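Local atomic coordinates of histone-lysine N-methyltransferase, H3 lysine-9 specific SUVH6 (PDB entry 6A5K), a protein that probably transfers methyl groups from S-adenosylmethionine to histone H3, laying down the H3K9 methylation mark and linking non-CG DNA methylation to gene regulation in Arabidopsis. Residues K361-G366 / F452-C457. The protein carries 1 engineered substitution. Residues are numbered along the deposited sequence; the frame is centred on the assembly and turned at random.
Sequences KSRGWG and FINHSC. With ZN (zinc ion), chain E; SAM (S-adenosylmethionine), chain F.
With CG set beside the backbone N and trans to the carbonyl carbon (chi1 -76°), N454 turns its amide to the backbone of 363-366, where ND2 gives the W365 carbonyl O a weak, bent hydrogen bond (3.3 Å, 128°). The same first torsion in F452 brings CD2 to 3.9 Å from CB of W365, while F452 O receives a nearly straight CA-H contact from G366 CA (3.3 Å). Much of the junction is made through S-adenosylmethionine. Its amino N donates to W365 O and to N454 OD1 (2.9 Å), so the amide bridges W365 and cofactor with its two ends; W365 N returns a bond to the carboxylate OXT (2.8 Å), which lies at the edge of the indole. Farther along, H455 holds the adenine by its backbone: N donates to N7 (3.0 Å) and O accepts from N6. The R363 chain packs against the adenine, CD 3.5 Å from C6, before bending at chi3. E491 ties both sides together, pairing with the R363 guanidinium and accepting from N454 ND2. H455 NE2 donates to C457 SG, a zinc ligand with C515, C517 and C522. This is the cofactor pocket of the SET domain, its N-H-S-C sequence a family hallmark. Strand 491-494 runs between strands 365-369 and 454-455 in the mixed sheet, and strand 355-359 flanks 365-369 on the other side.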
loop_
_atom_site.group_PDB
_atom_site.type_symbol
_atom_site.label_atom_id
_atom_site.label_comp_id
_atom_site.label_asym_id
_atom_site.label_seq_id
_atom_site.Cartn_x
_atom_site.Cartn_y
_atom_site.Cartn_z
ATOM N N LYS A 361 -19.097 5.879 -8.169
ATOM C CA LYS A 361 -20.190 6.784 -8.504
ATOM C C LYS A 361 -19.863 7.728 -9.668
ATOM O O LYS A 361 -20.744 8.061 -10.460
ATOM C CB LYS A 361 -20.596 7.608 -7.276
ATOM C CG LYS A 361 -21.039 6.772 -6.084
ATOM C CD LYS A 361 -21.593 7.656 -4.982
ATOM C CE LYS A 361 -21.074 7.234 -3.625
ATOM N NZ LYS A 361 -19.589 7.102 -3.628
ATOM N N SER A 362 -18.609 8.163 -9.782
ATOM C CA SER A 362 -18.295 9.187 -10.775
ATOM C C SER A 362 -17.178 8.833 -11.765
ATOM O O SER A 362 -16.925 9.594 -12.698
ATOM C CB SER A 362 -17.951 10.505 -10.068
ATOM O OG SER A 362 -16.732 10.430 -9.357
ATOM N N ARG A 363 -16.529 7.686 -11.588
ATOM C CA ARG A 363 -15.393 7.334 -12.442
ATOM C C ARG A 363 -15.533 5.959 -13.085
ATOM O O ARG A 363 -14.534 5.326 -13.420
ATOM C CB ARG A 363 -14.085 7.403 -11.637
ATOM C CG ARG A 363 -13.703 8.812 -11.219
ATOM C CD ARG A 363 -12.510 8.837 -10.243
ATOM N NE ARG A 363 -12.661 7.846 -9.176
ATOM C CZ ARG A 363 -13.542 7.930 -8.186
ATOM N NH1 ARG A 363 -14.356 8.968 -8.106
ATOM N NH2 ARG A 363 -13.612 6.963 -7.278
ATOM N N GLY A 364 -16.774 5.512 -13.275
ATOM C CA GLY A 364 -17.033 4.209 -13.861
ATOM C C GLY A 364 -16.493 3.062 -13.023
ATOM O O GLY A 364 -16.601 3.064 -11.797
ATOM N N TRP A 365 -15.912 2.071 -13.689
ATOM C CA TRP A 365 -15.345 0.925 -12.995
ATOM C C TRP A 365 -13.921 1.218 -12.529
ATOM O O TRP A 365 -13.162 1.897 -13.222
ATOM C CB TRP A 365 -15.364 -0.311 -13.899
ATOM C CG TRP A 365 -16.755 -0.754 -14.252
ATOM C CD1 TRP A 365 -17.529 -0.291 -15.274
ATOM C CD2 TRP A 365 -17.539 -1.737 -13.564
ATOM N NE1 TRP A 365 -18.750 -0.931 -15.268
ATOM C CE2 TRP A 365 -18.778 -1.822 -14.231
ATOM C CE3 TRP A 365 -17.310 -2.550 -12.451
ATOM C CZ2 TRP A 365 -19.786 -2.695 -13.820
ATOM C CZ3 TRP A 365 -18.314 -3.418 -12.046
ATOM C CH2 TRP A 365 -19.536 -3.482 -12.730
ATOM N N GLY A 366 -13.579 0.710 -11.347
ATOM C CA GLY A 366 -12.232 0.794 -10.808
ATOM C C GLY A 366 -11.776 -0.543 -10.244
ATOM O O GLY A 366 -12.482 -1.549 -10.368
ATOM N N PHE A 452 -8.558 -1.205 -15.867
ATOM C CA PHE A 452 -9.634 -0.634 -15.052
ATOM C C PHE A 452 -9.142 0.261 -13.917
ATOM O O PHE A 452 -9.950 0.879 -13.224
ATOM C CB PHE A 452 -10.509 -1.748 -14.473
ATOM C CG PHE A 452 -11.402 -2.404 -15.482
ATOM C CD1 PHE A 452 -11.193 -3.720 -15.861
ATOM C CD2 PHE A 452 -12.459 -1.705 -16.046
ATOM C CE1 PHE A 452 -12.021 -4.331 -16.791
ATOM C CE2 PHE A 452 -13.294 -2.310 -16.977
ATOM C CZ PHE A 452 -13.075 -3.623 -17.349
ATOM N N ILE A 453 -7.826 0.341 -13.720
ATOM C CA ILE A 453 -7.277 1.174 -12.636
ATOM C C ILE A 453 -7.425 2.662 -12.971
ATOM O O ILE A 453 -6.949 3.130 -14.013
ATOM C CB ILE A 453 -5.791 0.852 -12.359
ATOM C CG1 ILE A 453 -5.620 -0.631 -12.019
ATOM C CG2 ILE A 453 -5.248 1.726 -11.218
ATOM C CD1 ILE A 453 -4.165 -1.078 -11.965
ATOM N N ASN A 454 -8.107 3.394 -12.095
ATOM C CA ASN A 454 -8.395 4.807 -12.325
ATOM C C ASN A 454 -7.235 5.728 -11.959
ATOM O O ASN A 454 -6.270 5.308 -11.338
ATOM C CB ASN A 454 -9.653 5.215 -11.545
ATOM C CG ASN A 454 -10.930 4.715 -12.205
ATOM O OD1 ASN A 454 -11.013 4.646 -13.430
ATOM N ND2 ASN A 454 -11.924 4.358 -11.398
ATOM N N HIS A 455 -7.338 6.988 -12.356
ATOM C CA HIS A 455 -6.339 7.984 -11.993
ATOM C C HIS A 455 -6.619 8.606 -10.627
ATOM O O HIS A 455 -7.779 8.825 -10.260
ATOM C CB HIS A 455 -6.281 9.104 -13.035
ATOM C CG HIS A 455 -5.614 10.347 -12.528
ATOM N ND1 HIS A 455 -4.245 10.516 -12.556
ATOM C CD2 HIS A 455 -6.119 11.459 -11.937
ATOM C CE1 HIS A 455 -3.936 11.689 -12.028
ATOM N NE2 HIS A 455 -5.053 12.281 -11.643
ATOM N N SER A 456 -5.556 8.917 -9.893
ATOM C CA SER A 456 -5.686 9.785 -8.727
ATOM C C SER A 456 -4.528 10.778 -8.635
ATOM O O SER A 456 -3.386 10.465 -9.001
ATOM C CB SER A 456 -5.759 8.966 -7.440
ATOM O OG SER A 456 -5.870 9.823 -6.310
ATOM N N CYS A 457 -4.829 11.978 -8.153
ATOM C CA CYS A 457 -3.804 12.986 -7.911
ATOM C C CYS A 457 -3.072 12.703 -6.603
ATOM O O CYS A 457 -2.036 13.297 -6.321
ATOM C CB CYS A 457 -4.419 14.381 -7.888
ATOM S SG CYS A 457 -5.226 14.828 -9.436
HETATM ZN ZN ZN E . -7.610 14.697 -9.053
HETATM N N SAM F . -13.179 3.871 -15.171
HETATM C CA SAM F . -12.786 3.083 -16.353
HETATM C C SAM F . -13.864 2.102 -16.817
HETATM O O SAM F . -13.624 1.281 -17.714
HETATM O OXT SAM F . -14.988 2.102 -16.306
HETATM C CB SAM F . -11.484 2.329 -16.085
HETATM C CG SAM F . -10.276 3.247 -16.214
HETATM S SD SAM F . -10.121 3.723 -17.952
HETATM C CE SAM F . -8.439 3.181 -18.228
HETATM C "C5'" SAM F . -9.814 5.497 -17.927
HETATM C "C4'" SAM F . -11.119 6.266 -17.888
HETATM O "O4'" SAM F . -11.676 6.202 -16.582
HETATM C "C3'" SAM F . -10.899 7.735 -18.195
HETATM O "O3'" SAM F . -10.997 7.987 -19.577
HETATM C "C2'" SAM F . -12.029 8.372 -17.428
HETATM O "O2'" SAM F . -13.206 8.228 -18.190
HETATM C "C1'" SAM F . -12.170 7.475 -16.218
HETATM N N9 SAM F . -11.362 8.009 -15.102
HETATM C C8 SAM F . -10.272 7.428 -14.509
HETATM N N7 SAM F . -9.820 8.250 -13.525
HETATM C C5 SAM F . -10.601 9.357 -13.496
HETATM C C6 SAM F . -10.597 10.502 -12.708
HETATM N N6 SAM F . -9.685 10.674 -11.748
HETATM N N1 SAM F . -11.536 11.483 -12.936
HETATM C C2 SAM F . -12.490 11.321 -13.922
HETATM N N3 SAM F . -12.499 10.178 -14.697
HETATM C C4 SAM F . -11.577 9.210 -14.484
#